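Local atomic coordinates of folylpolyglutamate synthase protein FOLC (Mycobacterium tuberculosis, PDB entry 2VOS), a protein that probably adds L-glutamate to dihydropteroate and to tetrahydrofolate polyglutamates at the expense of ATP, so making dihydrofolate and folylpolyglutamates. Residues Leu412-Leu417 against Val430-Asn435; Val402-Gly407 against Arg437-Val442; Asp55-Pro60 against Leu155-Phe160. One frame throughout, in Å; residues are numbered along the deposited sequence.

Contact 1. Residues Leu412-Leu417 against Val430-Asn435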
ATOM      1  N   LEU A 412      -8.800 -17.327  -3.321  1.00 43.72           N
ATOM      2  CA  LEU A 412      -8.637 -18.771  -3.520  1.00 45.06           C
ATOM      3  C   LEU A 412      -9.652 -19.533  -2.652  1.00 45.15           C
ATOM      4  O   LEU A 412      -9.896 -19.188  -1.497  1.00 42.67           O
ATOM      5  CB  LEU A 412      -7.220 -19.113  -3.117  1.00 45.30           C
ATOM      6  CG  LEU A 412      -6.477 -20.313  -3.674  1.00 49.48           C
ATOM      7  CD1 LEU A 412      -6.490 -20.337  -5.225  1.00 48.74           C
ATOM      8  CD2 LEU A 412      -5.037 -20.216  -3.080  1.00 50.34           C
ATOM      9  N   ASP A 413     -10.256 -20.598  -3.185  1.00 45.98           N
ATOM     10  CA  ASP A 413     -11.263 -21.258  -2.394  1.00 47.46           C
ATOM     11  C   ASP A 413     -10.572 -21.992  -1.249  1.00 46.31           C
ATOM     12  O   ASP A 413      -9.395 -22.287  -1.334  1.00 45.17           O
ATOM     13  CB  ASP A 413     -12.104 -22.176  -3.265  1.00 50.18           C
ATOM     14  CG  ASP A 413     -11.291 -23.285  -3.810  1.00 56.65           C
ATOM     15  OD1 ASP A 413     -10.518 -23.017  -4.772  1.00 64.53           O
ATOM     16  OD2 ASP A 413     -11.382 -24.400  -3.230  1.00 64.57           O
ATOM     17  N   VAL A 414     -11.303 -22.238  -0.162  1.00 46.39           N
ATOM     18  CA  VAL A 414     -10.756 -22.800   1.067  1.00 46.60           C
ATOM     19  C   VAL A 414     -10.003 -24.134   0.879  1.00 46.61           C
ATOM     20  O   VAL A 414      -8.923 -24.364   1.463  1.00 45.71           O
ATOM     21  CB  VAL A 414     -11.883 -22.958   2.119  1.00 47.07           C
ATOM     22  CG1 VAL A 414     -11.353 -23.560   3.359  1.00 46.92           C
ATOM     23  CG2 VAL A 414     -12.487 -21.578   2.438  1.00 49.52           C
ATOM     24  N   GLU A 415     -10.578 -24.997   0.053  1.00 46.16           N
ATOM     25  CA  GLU A 415     -10.021 -26.300  -0.187  1.00 47.37           C
ATOM     26  C   GLU A 415      -8.685 -26.158  -0.934  1.00 45.94           C
ATOM     27  O   GLU A 415      -7.687 -26.808  -0.610  1.00 45.27           O
ATOM     28  CB  GLU A 415     -11.048 -27.162  -0.962  1.00 48.55           C
ATOM     29  CG  GLU A 415     -12.411 -27.277  -0.194  1.00 54.85           C
ATOM     30  CD  GLU A 415     -13.550 -26.281  -0.667  1.00 59.51           C
ATOM     31  OE1 GLU A 415     -13.398 -25.018  -0.730  1.00 52.06           O
ATOM     32  OE2 GLU A 415     -14.645 -26.832  -0.960  1.00 63.59           O
ATOM     33  N   ALA A 416      -8.642 -25.276  -1.919  1.00 44.85           N
ATOM     34  CA  ALA A 416      -7.381 -25.104  -2.617  1.00 44.35           C
ATOM     35  C   ALA A 416      -6.329 -24.528  -1.656  1.00 43.43           C
ATOM     36  O   ALA A 416      -5.173 -24.940  -1.695  1.00 43.04           O
ATOM     37  CB  ALA A 416      -7.550 -24.201  -3.873  1.00 44.79           C
ATOM     38  N   LEU A 417      -6.724 -23.574  -0.804  1.00 42.14           N
ATOM     39  CA  LEU A 417      -5.757 -22.912   0.088  1.00 41.20           C
ATOM     40  C   LEU A 417      -5.300 -23.907   1.199  1.00 41.74           C
ATOM     41  O   LEU A 417      -4.121 -23.955   1.590  1.00 41.17           O
ATOM     42  CB  LEU A 417      -6.371 -21.650   0.702  1.00 39.44           C
ATOM     43  CG  LEU A 417      -5.468 -20.817   1.631  1.00 40.18           C
ATOM     44  CD1 LEU A 417      -4.176 -20.495   0.876  1.00 38.18           C
ATOM     45  CD2 LEU A 417      -6.143 -19.537   2.127  1.00 36.85           C
ATOM     46  N   VAL A 430      -2.843 -27.392  10.052  1.00 46.01           N
ATOM     47  CA  VAL A 430      -3.767 -26.658   9.204  1.00 46.78           C
ATOM     48  C   VAL A 430      -5.213 -26.881   9.625  1.00 46.91           C
ATOM     49  O   VAL A 430      -5.630 -28.005   9.863  1.00 46.27           O
ATOM     50  CB  VAL A 430      -3.626 -27.047   7.696  1.00 47.32           C
ATOM     51  CG1 VAL A 430      -4.601 -26.174   6.827  1.00 45.76           C
ATOM     52  CG2 VAL A 430      -2.152 -26.932   7.231  1.00 48.06           C
ATOM     53  N   ARG A 431      -5.982 -25.813   9.719  1.00 45.51           N
ATOM     54  CA  ARG A 431      -7.413 -25.955   9.944  1.00 45.90           C
ATOM     55  C   ARG A 431      -8.150 -25.090   8.945  1.00 44.81           C
ATOM     56  O   ARG A 431      -7.544 -24.193   8.323  1.00 45.14           O
ATOM     57  CB  ARG A 431      -7.740 -25.605  11.395  1.00 46.20           C
ATOM     58  CG  ARG A 431      -7.286 -26.760  12.304  1.00 51.72           C
ATOM     59  CD  ARG A 431      -7.641 -26.507  13.779  1.00 61.12           C
ATOM     60  NE  ARG A 431      -7.266 -27.598  14.705  1.00 66.50           N
ATOM     61  CZ  ARG A 431      -6.013 -28.033  14.908  1.00 69.86           C
ATOM     62  NH1 ARG A 431      -4.973 -27.518  14.226  1.00 70.72           N
ATOM     63  NH2 ARG A 431      -5.791 -28.993  15.792  1.00 68.97           N
ATOM     64  N   THR A 432      -9.442 -25.327   8.777  1.00 44.50           N
ATOM     65  CA  THR A 432     -10.227 -24.559   7.814  1.00 44.71           C
ATOM     66  C   THR A 432     -11.439 -23.940   8.492  1.00 45.60           C
ATOM     67  O   THR A 432     -11.912 -24.432   9.514  1.00 45.41           O
ATOM     68  CB  THR A 432     -10.754 -25.464   6.649  1.00 44.77           C
ATOM     69  OG1 THR A 432     -11.647 -26.418   7.188  1.00 45.46           O
ATOM     70  CG2 THR A 432      -9.634 -26.154   5.858  1.00 40.42           C
ATOM     71  N   ALA A 433     -11.961 -22.867   7.929  1.00 45.28           N
ATOM     72  CA  ALA A 433     -13.199 -22.283   8.446  1.00 46.34           C
ATOM     73  C   ALA A 433     -13.883 -21.611   7.257  1.00 47.44           C
ATOM     74  O   ALA A 433     -13.204 -21.051   6.393  1.00 46.29           O
ATOM     75  CB  ALA A 433     -12.907 -21.247   9.571  1.00 46.54           C
ATOM     76  N   GLU A 434     -15.216 -21.648   7.236  1.00 48.72           N
ATOM     77  CA  GLU A 434     -15.984 -21.190   6.081  1.00 49.93           C
ATOM     78  C   GLU A 434     -15.869 -19.694   5.871  1.00 49.69           C
ATOM     79  O   GLU A 434     -16.002 -19.209   4.725  1.00 50.86           O
ATOM     80  CB  GLU A 434     -17.463 -21.571   6.210  1.00 51.22           C
ATOM     81  CG  GLU A 434     -17.734 -23.103   6.265  1.00 57.46           C
ATOM     82  CD  GLU A 434     -19.244 -23.448   6.220  1.00 66.07           C
ATOM     83  OE1 GLU A 434     -20.060 -22.595   5.773  1.00 69.54           O
ATOM     84  OE2 GLU A 434     -19.624 -24.575   6.632  1.00 68.30           O
ATOM     85  N   ASN A 435     -15.662 -18.937   6.952  1.00 47.62           N
ATOM     86  CA  ASN A 435     -15.569 -17.495   6.816  1.00 46.83           C
ATOM     87  C   ASN A 435     -14.650 -16.920   7.899  1.00 46.54           C
ATOM     88  O   ASN A 435     -14.228 -17.618   8.850  1.00 45.23           O
ATOM     89  CB  ASN A 435     -16.960 -16.850   6.881  1.00 48.10           C
ATOM     90  CG  ASN A 435     -17.653 -17.111   8.197  1.00 46.13           C
ATOM     91  OD1 ASN A 435     -17.104 -16.816   9.259  1.00 46.90           O
ATOM     92  ND2 ASN A 435     -18.836 -17.689   8.140  1.00 46.49           N
TER

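Contact 2. Residues Val402-Gly407 against Arg437-Val442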
ATOM      1  N   VAL A 402      -5.133 -21.240  10.183  1.00 42.28           N
ATOM      2  CA  VAL A 402      -6.539 -21.487   9.838  1.00 42.14           C
ATOM      3  C   VAL A 402      -6.753 -20.810   8.499  1.00 42.65           C
ATOM      4  O   VAL A 402      -6.600 -19.590   8.402  1.00 44.19           O
ATOM      5  CB  VAL A 402      -7.487 -20.798  10.867  1.00 41.94           C
ATOM      6  CG1 VAL A 402      -8.962 -21.199  10.591  1.00 40.90           C
ATOM      7  CG2 VAL A 402      -7.063 -21.178  12.306  1.00 38.81           C
ATOM      8  N   VAL A 403      -7.086 -21.580   7.472  1.00 43.38           N
ATOM      9  CA  VAL A 403      -7.309 -21.034   6.137  1.00 42.77           C
ATOM     10  C   VAL A 403      -8.785 -20.832   5.913  1.00 43.38           C
ATOM     11  O   VAL A 403      -9.616 -21.610   6.388  1.00 42.28           O
ATOM     12  CB  VAL A 403      -6.721 -21.942   5.031  1.00 43.60           C
ATOM     13  CG1 VAL A 403      -5.207 -22.078   5.185  1.00 42.84           C
ATOM     14  CG2 VAL A 403      -7.317 -23.294   5.093  1.00 41.65           C
ATOM     15  N   THR A 404      -9.130 -19.749   5.222  1.00 44.08           N
ATOM     16  CA  THR A 404     -10.510 -19.393   5.035  1.00 44.29           C
ATOM     17  C   THR A 404     -10.655 -18.604   3.731  1.00 44.56           C
ATOM     18  O   THR A 404      -9.783 -18.662   2.859  1.00 44.38           O
ATOM     19  CB  THR A 404     -11.070 -18.640   6.314  1.00 44.88           C
ATOM     20  OG1 THR A 404     -12.479 -18.440   6.177  1.00 44.59           O
ATOM     21  CG2 THR A 404     -10.409 -17.298   6.524  1.00 43.42           C
ATOM     22  N   HIS A 405     -11.779 -17.906   3.584  1.00 45.64           N
ATOM     23  CA  HIS A 405     -12.141 -17.171   2.357  1.00 46.22           C
ATOM     24  C   HIS A 405     -12.536 -15.788   2.853  1.00 45.72           C
ATOM     25  O   HIS A 405     -13.403 -15.697   3.721  1.00 46.40           O
ATOM     26  CB  HIS A 405     -13.364 -17.840   1.714  1.00 46.19           C
ATOM     27  CG  HIS A 405     -13.730 -17.299   0.368  1.00 48.16           C
ATOM     28  ND1 HIS A 405     -14.200 -16.013   0.181  1.00 48.77           N
ATOM     29  CD2 HIS A 405     -13.707 -17.876  -0.861  1.00 47.84           C
ATOM     30  CE1 HIS A 405     -14.433 -15.814  -1.106  1.00 47.61           C
ATOM     31  NE2 HIS A 405     -14.157 -16.935  -1.759  1.00 50.50           N
ATOM     32  N   ASN A 406     -11.943 -14.730   2.314  1.00 45.15           N
ATOM     33  CA  ASN A 406     -12.167 -13.388   2.856  1.00 45.22           C
ATOM     34  C   ASN A 406     -13.371 -12.683   2.240  1.00 45.28           C
ATOM     35  O   ASN A 406     -13.580 -11.475   2.490  1.00 44.91           O
ATOM     36  CB  ASN A 406     -10.947 -12.529   2.648  1.00 43.53           C
ATOM     37  CG  ASN A 406     -10.561 -12.393   1.145  1.00 45.50           C
ATOM     38  OD1 ASN A 406     -11.376 -12.613   0.239  1.00 43.23           O
ATOM     39  ND2 ASN A 406      -9.303 -12.016   0.901  1.00 43.10           N
ATOM     40  N   GLY A 407     -14.129 -13.413   1.409  1.00 45.22           N
ATOM     41  CA  GLY A 407     -15.290 -12.826   0.777  1.00 46.60           C
ATOM     42  C   GLY A 407     -15.045 -12.189  -0.586  1.00 47.45           C
ATOM     43  O   GLY A 407     -15.981 -11.780  -1.254  1.00 47.85           O
ATOM     44  N   ARG A 437     -14.976 -14.674  10.343  1.00 47.23           N
ATOM     45  CA  ARG A 437     -15.363 -14.663  11.736  1.00 48.43           C
ATOM     46  C   ARG A 437     -15.192 -16.050  12.341  1.00 47.44           C
ATOM     47  O   ARG A 437     -14.665 -16.190  13.431  1.00 46.34           O
ATOM     48  CB  ARG A 437     -16.814 -14.188  11.886  1.00 50.80           C
ATOM     49  CG  ARG A 437     -17.281 -14.005  13.339  1.00 57.85           C
ATOM     50  CD  ARG A 437     -18.711 -13.366  13.384  1.00 67.44           C
ATOM     51  NE  ARG A 437     -18.782 -12.182  12.504  1.00 72.83           N
ATOM     52  CZ  ARG A 437     -19.861 -11.415  12.346  1.00 76.65           C
ATOM     53  NH1 ARG A 437     -20.991 -11.699  13.014  1.00 79.13           N
ATOM     54  NH2 ARG A 437     -19.827 -10.367  11.520  1.00 76.90           N
ATOM     55  N   ASP A 438     -15.645 -17.079  11.643  1.00 46.63           N
ATOM     56  CA  ASP A 438     -15.412 -18.444  12.109  1.00 46.67           C
ATOM     57  C   ASP A 438     -13.890 -18.713  12.318  1.00 45.99           C
ATOM     58  O   ASP A 438     -13.494 -19.341  13.317  1.00 47.24           O
ATOM     59  CB  ASP A 438     -15.967 -19.463  11.099  1.00 47.01           C
ATOM     60  CG  ASP A 438     -17.519 -19.660  11.178  1.00 48.72           C
ATOM     61  OD1 ASP A 438     -18.249 -18.959  11.935  1.00 44.63           O
ATOM     62  OD2 ASP A 438     -17.981 -20.571  10.444  1.00 51.93           O
ATOM     63  N   ALA A 439     -13.065 -18.292  11.359  1.00 43.83           N
ATOM     64  CA  ALA A 439     -11.629 -18.569  11.377  1.00 43.72           C
ATOM     65  C   ALA A 439     -11.011 -17.921  12.599  1.00 43.99           C
ATOM     66  O   ALA A 439     -10.224 -18.555  13.294  1.00 42.79           O
ATOM     67  CB  ALA A 439     -10.943 -18.059  10.158  1.00 41.73           C
ATOM     68  N   ILE A 440     -11.422 -16.692  12.901  1.00 44.36           N
ATOM     69  CA  ILE A 440     -10.912 -16.055  14.116  1.00 45.65           C
ATOM     70  C   ILE A 440     -11.336 -16.819  15.387  1.00 47.01           C
ATOM     71  O   ILE A 440     -10.594 -16.871  16.397  1.00 46.76           O
ATOM     72  CB  ILE A 440     -11.243 -14.548  14.185  1.00 45.53           C
ATOM     73  CG1 ILE A 440     -10.471 -13.808  13.079  1.00 43.96           C
ATOM     74  CG2 ILE A 440     -10.826 -13.965  15.544  1.00 46.40           C
ATOM     75  CD1 ILE A 440     -11.072 -12.495  12.666  1.00 44.71           C
ATOM     76  N   ASP A 441     -12.537 -17.391  15.359  1.00 47.64           N
ATOM     77  CA  ASP A 441     -12.989 -18.112  16.530  1.00 48.53           C
ATOM     78  C   ASP A 441     -12.133 -19.374  16.646  1.00 47.73           C
ATOM     79  O   ASP A 441     -11.758 -19.771  17.742  1.00 47.99           O
ATOM     80  CB  ASP A 441     -14.507 -18.474  16.446  1.00 50.39           C
ATOM     81  CG  ASP A 441     -15.452 -17.262  16.738  1.00 53.99           C
ATOM     82  OD1 ASP A 441     -14.992 -16.149  17.132  1.00 57.78           O
ATOM     83  OD2 ASP A 441     -16.673 -17.420  16.551  1.00 59.83           O
ATOM     84  N   VAL A 442     -11.865 -20.033  15.519  1.00 46.21           N
ATOM     85  CA  VAL A 442     -10.996 -21.202  15.549  1.00 45.30           C
ATOM     86  C   VAL A 442      -9.619 -20.821  16.115  1.00 44.97           C
ATOM     87  O   VAL A 442      -9.126 -21.493  17.049  1.00 45.20           O
ATOM     88  CB  VAL A 442     -10.901 -21.919  14.178  1.00 44.26           C
ATOM     89  CG1 VAL A 442      -9.900 -23.080  14.223  1.00 46.53           C
ATOM     90  CG2 VAL A 442     -12.284 -22.484  13.776  1.00 46.74           C
TER

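Contact 3. Residues Asp55-Pro60 against Leu155-Phe160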
ATOM      1  N   ASP A  55      -8.782  16.239 -19.822  1.00 44.19           N
ATOM      2  CA  ASP A  55      -9.036  17.404 -20.686  1.00 45.79           C
ATOM      3  C   ASP A  55     -10.412  18.058 -20.482  1.00 45.79           C
ATOM      4  O   ASP A  55     -10.515  19.282 -20.373  1.00 46.83           O
ATOM      5  CB  ASP A  55      -8.909  17.058 -22.168  1.00 46.64           C
ATOM      6  CG  ASP A  55      -7.512  16.892 -22.569  1.00 52.96           C
ATOM      7  OD1 ASP A  55      -6.627  16.932 -21.655  1.00 60.32           O
ATOM      8  OD2 ASP A  55      -7.283  16.712 -23.785  1.00 57.65           O
ATOM      9  N   LEU A  56     -11.453  17.247 -20.508  1.00 45.24           N
ATOM     10  CA  LEU A  56     -12.812  17.738 -20.272  1.00 46.25           C
ATOM     11  C   LEU A  56     -12.951  18.414 -18.900  1.00 45.99           C
ATOM     12  O   LEU A  56     -13.744  19.337 -18.734  1.00 44.47           O
ATOM     13  CB  LEU A  56     -13.813  16.568 -20.329  1.00 45.61           C
ATOM     14  CG  LEU A  56     -14.116  16.013 -21.730  1.00 48.82           C
ATOM     15  CD1 LEU A  56     -15.088  14.831 -21.623  1.00 52.00           C
ATOM     16  CD2 LEU A  56     -14.716  17.117 -22.603  1.00 50.65           C
ATOM     17  N   LEU A  57     -12.226  17.897 -17.911  1.00 45.68           N
ATOM     18  CA  LEU A  57     -12.328  18.404 -16.509  1.00 45.62           C
ATOM     19  C   LEU A  57     -11.552  19.684 -16.354  1.00 46.40           C
ATOM     20  O   LEU A  57     -11.571  20.286 -15.271  1.00 48.15           O
ATOM     21  CB  LEU A  57     -11.727  17.392 -15.553  1.00 45.84           C
ATOM     22  CG  LEU A  57     -12.668  16.473 -14.767  1.00 46.96           C
ATOM     23  CD1 LEU A  57     -14.088  16.619 -15.137  1.00 45.33           C
ATOM     24  CD2 LEU A  57     -12.255  15.026 -14.711  1.00 47.12           C
ATOM     25  N   GLY A  58     -10.796  20.087 -17.376  1.00 44.87           N
ATOM     26  CA  GLY A  58      -9.913  21.221 -17.206  1.00 44.70           C
ATOM     27  C   GLY A  58      -8.508  20.859 -16.700  1.00 44.82           C
ATOM     28  O   GLY A  58      -7.776  21.744 -16.230  1.00 45.30           O
ATOM     29  N   SER A  59      -8.097  19.592 -16.813  1.00 43.59           N
ATOM     30  CA  SER A  59      -6.721  19.186 -16.378  1.00 43.06           C
ATOM     31  C   SER A  59      -6.415  19.520 -14.906  1.00 41.74           C
ATOM     32  O   SER A  59      -5.363  20.073 -14.581  1.00 42.36           O
ATOM     33  CB  SER A  59      -5.626  19.765 -17.311  1.00 44.34           C
ATOM     34  OG  SER A  59      -5.797  19.234 -18.625  1.00 45.59           O
ATOM     35  N   PRO A  60      -7.347  19.172 -13.994  1.00 41.36           N
ATOM     36  CA  PRO A  60      -7.131  19.446 -12.578  1.00 40.47           C
ATOM     37  C   PRO A  60      -5.811  18.853 -12.064  1.00 41.07           C
ATOM     38  O   PRO A  60      -5.153  19.407 -11.149  1.00 43.05           O
ATOM     39  CB  PRO A  60      -8.371  18.799 -11.925  1.00 39.75           C
ATOM     40  CG  PRO A  60      -8.764  17.647 -12.930  1.00 41.38           C
ATOM     41  CD  PRO A  60      -8.587  18.398 -14.231  1.00 39.93           C
ATOM     42  N   LEU A 155     -12.065   6.383 -10.229  1.00 43.73           N
ATOM     43  CA  LEU A 155     -11.558   6.736  -8.909  1.00 43.28           C
ATOM     44  C   LEU A 155     -10.395   7.707  -9.015  1.00 42.23           C
ATOM     45  O   LEU A 155     -10.267   8.651  -8.234  1.00 42.22           O
ATOM     46  CB  LEU A 155     -11.095   5.494  -8.160  1.00 43.25           C
ATOM     47  CG  LEU A 155     -12.180   4.541  -7.708  1.00 48.74           C
ATOM     48  CD1 LEU A 155     -11.553   3.156  -7.247  1.00 47.35           C
ATOM     49  CD2 LEU A 155     -13.055   5.194  -6.632  1.00 50.86           C
ATOM     50  N   THR A 156      -9.543   7.496 -10.009  1.00 41.94           N
ATOM     51  CA  THR A 156      -8.346   8.309 -10.134  1.00 41.89           C
ATOM     52  C   THR A 156      -8.774   9.712 -10.546  1.00 42.12           C
ATOM     53  O   THR A 156      -8.272  10.689 -10.011  1.00 42.00           O
ATOM     54  CB  THR A 156      -7.400   7.697 -11.147  1.00 42.77           C
ATOM     55  OG1 THR A 156      -6.886   6.472 -10.580  1.00 44.35           O
ATOM     56  CG2 THR A 156      -6.205   8.669 -11.480  1.00 41.63           C
ATOM     57  N   ALA A 157      -9.749   9.812 -11.450  1.00 40.97           N
ATOM     58  CA  ALA A 157     -10.233  11.109 -11.837  1.00 40.26           C
ATOM     59  C   ALA A 157     -10.904  11.820 -10.664  1.00 40.74           C
ATOM     60  O   ALA A 157     -10.743  13.025 -10.466  1.00 41.92           O
ATOM     61  CB  ALA A 157     -11.217  10.987 -13.026  1.00 38.24           C
HETATM   62  N   MSE A 158     -11.678  11.068  -9.900  1.00 40.69           N
HETATM   63  CA  MSE A 158     -12.244  11.629  -8.679  1.00 41.69           C
HETATM   64  C   MSE A 158     -11.188  12.201  -7.743  1.00 41.06           C
HETATM   65  O   MSE A 158     -11.365  13.303  -7.190  1.00 40.80           O
HETATM   66  CB  MSE A 158     -13.094  10.564  -7.944  1.00 42.52           C
HETATM   67  CG  MSE A 158     -14.401  10.237  -8.663  1.00 40.71           C
HETATM   68 SE   MSE A 158     -15.198   8.641  -7.813  1.00 44.51          SE
HETATM   69  CE  MSE A 158     -15.425   9.275  -6.003  1.00 44.03           C
ATOM     70  N   ALA A 159     -10.092  11.464  -7.510  1.00 40.94           N
ATOM     71  CA  ALA A 159      -9.067  11.960  -6.582  1.00 39.75           C
ATOM     72  C   ALA A 159      -8.525  13.312  -7.142  1.00 40.48           C
ATOM     73  O   ALA A 159      -8.373  14.344  -6.392  1.00 41.08           O
ATOM     74  CB  ALA A 159      -7.938  10.924  -6.439  1.00 38.29           C
ATOM     75  N   PHE A 160      -8.188  13.316  -8.430  1.00 40.07           N
ATOM     76  CA  PHE A 160      -7.581  14.502  -9.033  1.00 40.84           C
ATOM     77  C   PHE A 160      -8.524  15.700  -8.992  1.00 40.53           C
ATOM     78  O   PHE A 160      -8.056  16.825  -8.778  1.00 40.35           O
ATOM     79  CB  PHE A 160      -7.132  14.262 -10.502  1.00 41.10           C
ATOM     80  CG  PHE A 160      -5.973  13.297 -10.647  1.00 42.35           C
ATOM     81  CD1 PHE A 160      -4.969  13.247  -9.674  1.00 43.44           C
ATOM     82  CD2 PHE A 160      -5.866  12.462 -11.752  1.00 42.07           C
ATOM     83  CE1 PHE A 160      -3.897  12.368  -9.764  1.00 44.33           C
ATOM     84  CE2 PHE A 160      -4.725  11.585 -11.886  1.00 39.39           C
ATOM     85  CZ  PHE A 160      -3.759  11.541 -10.878  1.00 42.75           C
TER

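Contact 1. Residues Leu412-Leu417 against Val430-Asn435
Val-414, in the first turn of helix 414-425, packs on Thr-432 at the end of edge strand 430-432. Helix and strand belong to the beta-alpha-beta unit 400-403, 414-425, 430-432 of the Mur ligase glutamate ligase domain. The tight part is small and rests on one branched side chain. CG1 of Val-414 lies 3.8 Å from CB of Thr-432 and 4.0 Å from its CG2, so one methyl spans the base and the methyl branch of the threonine. The other branch, CG2 of Val-414, lies 4.1 Å from the carbonyl O of Ala-433, one residue on from Thr-432. CG1 stands anti to the backbone N of Val-414 (chi1 178°), which turns the two methyls to successive residues of the strand end. No hydrogen bond links the segments. On the looser side, Glu-415 and Glu-434 are exposed and their side chains set off away from the interface. Thr-432 is itself exposed, although its side chain also touches Val-403 and Ala-418. Asp-413 starts the helix as its N-cap: OD2 of Asp-413 takes the N-H of Ala-416 at 3.2 Å, the donor standing 54° out of the carboxylate plane.

Contact 2. Residues Val402-Gly407 against Arg437-Val442
Val-402 of strand 400-403 and Thr-404, two residues further along the chain, meet Ala-439 and Val-442 of helix 436-451. The contact is a helix laid on one face of the mixed sheet in the Mur ligase glutamate ligase domain, an alpha/beta fold in which strand 400-403 runs parallel to its neighbours 374-379 and 430-432. Apolar contacts carry it entirely. CG1 of Val-402 sits over the small alanine, 3.7 Å from CB of Ala-439 and 3.8 Å from its CA, so it reaches the helix backbone itself. CG2 of Val-402 goes one turn further along the helix, 3.9 Å from CG1 of Val-442, and these two valines meet at a slant. Thr-404 closes on the same alanine: CG2 of Thr-404 is 3.8 Å from CB of Ala-439. That methyl is wedged between its own backbone N and carbonyl carbon, because OG1 takes the place opposite the N (chi1 -173°).

Polar contacts lie beside this patch and none crosses it. OG1 of Thr-404 is hydrogen-bonded to the carbonyl O of Ala-433, which joins the threonine to the short connection between strand 430-432 and helix 436-451. At the start of that helix, Asn-435 OD1 accepts from the N of Asp-438. Val-403, between the two contacting residues, sends its side chain to the opposite face of the sheet, where it touches Leu-417, Ala-418 and Ala-421 of helix 414-425. Further on, ND2 of Asn-406 is bonded to Thr-474 OG1, and Gly-407, with positive phi (91°), donates its N to ND1 of His-405 at 2.9 Å, only 15° out of the imidazole plane.

Contact 3. Residues Asp55-Pro60 against Leu155-Phe160
Pro-60 lies against the backbone of Phe-160, and Leu-57 reaches for Ala-157 one turn earlier in helix 151-165, within the Mur ligase middle domain of the P-loop NTPase clan. CB of Pro-60 comes within 3.7 Å of the carbonyl O of Phe-160, while CG of Pro-60 is 4.5 Å from CB of Phe-160. The proline thus touches the root of the aromatic residue; the benzyl ring turns away, and the side chain also touches Gln-61, Val-186 and Ile-187. CD2 of Leu-57 is likewise 4.5 Å from CB of Ala-157, a light contact, and no hydrogen bond passes between the segments. The leucine extends toward the helix with chi1 at -101°, away from the usual staggered values. Three of the four touching residues are buried, Leu-57 being partly exposed.

The next shell sets these groups in place. Gly-58, with a phi of 89°, follows helix 48-56 in a Schellman motif; its N bonds to O of Asp-55 at 3.1 Å. With Ser-59 also at positive phi, the chain turns here, and Leu-57 and Pro-60 both point toward helix 151-165. Tyr-64 OH bonds the carbonyl O of Phe-160, tying the chain after the proline to that helix, while Ser-63 OG bonds the carbonyl O of Pro-60 locally.

Met-54 of helix 48-56 touches Pro-60, Ala-157 and Phe-160. Away from the annotated sites, helix 151-165 also packs through selenomethionine Met-158 on Tyr-120 and Ile-127 of helix 117-140 and on Ile-108 of strand 108-110, which places it between helix 48-56 and those two elements.

From the N terminus, contact 3 comes first: it closes a loop of 94 residues, tying the end of helix 48-56 to helix 151-165 in the N-terminal part of the chain, and ends before the other two begin. Contact 2 then opens at strand 400-403 and closes on helix 436-451; contact 1, between helix 414-425 and strand 430-432, is nested within that loop. Their two strands are neighbours in one sheet, joined by a backbone bond from Val-403 N to Arg-431 O. Helices 436-451 and 414-425 pack on opposite faces of it. Contact 3 lies about 41 Å and 39 Å, centre to centre, from contacts 1 and 2.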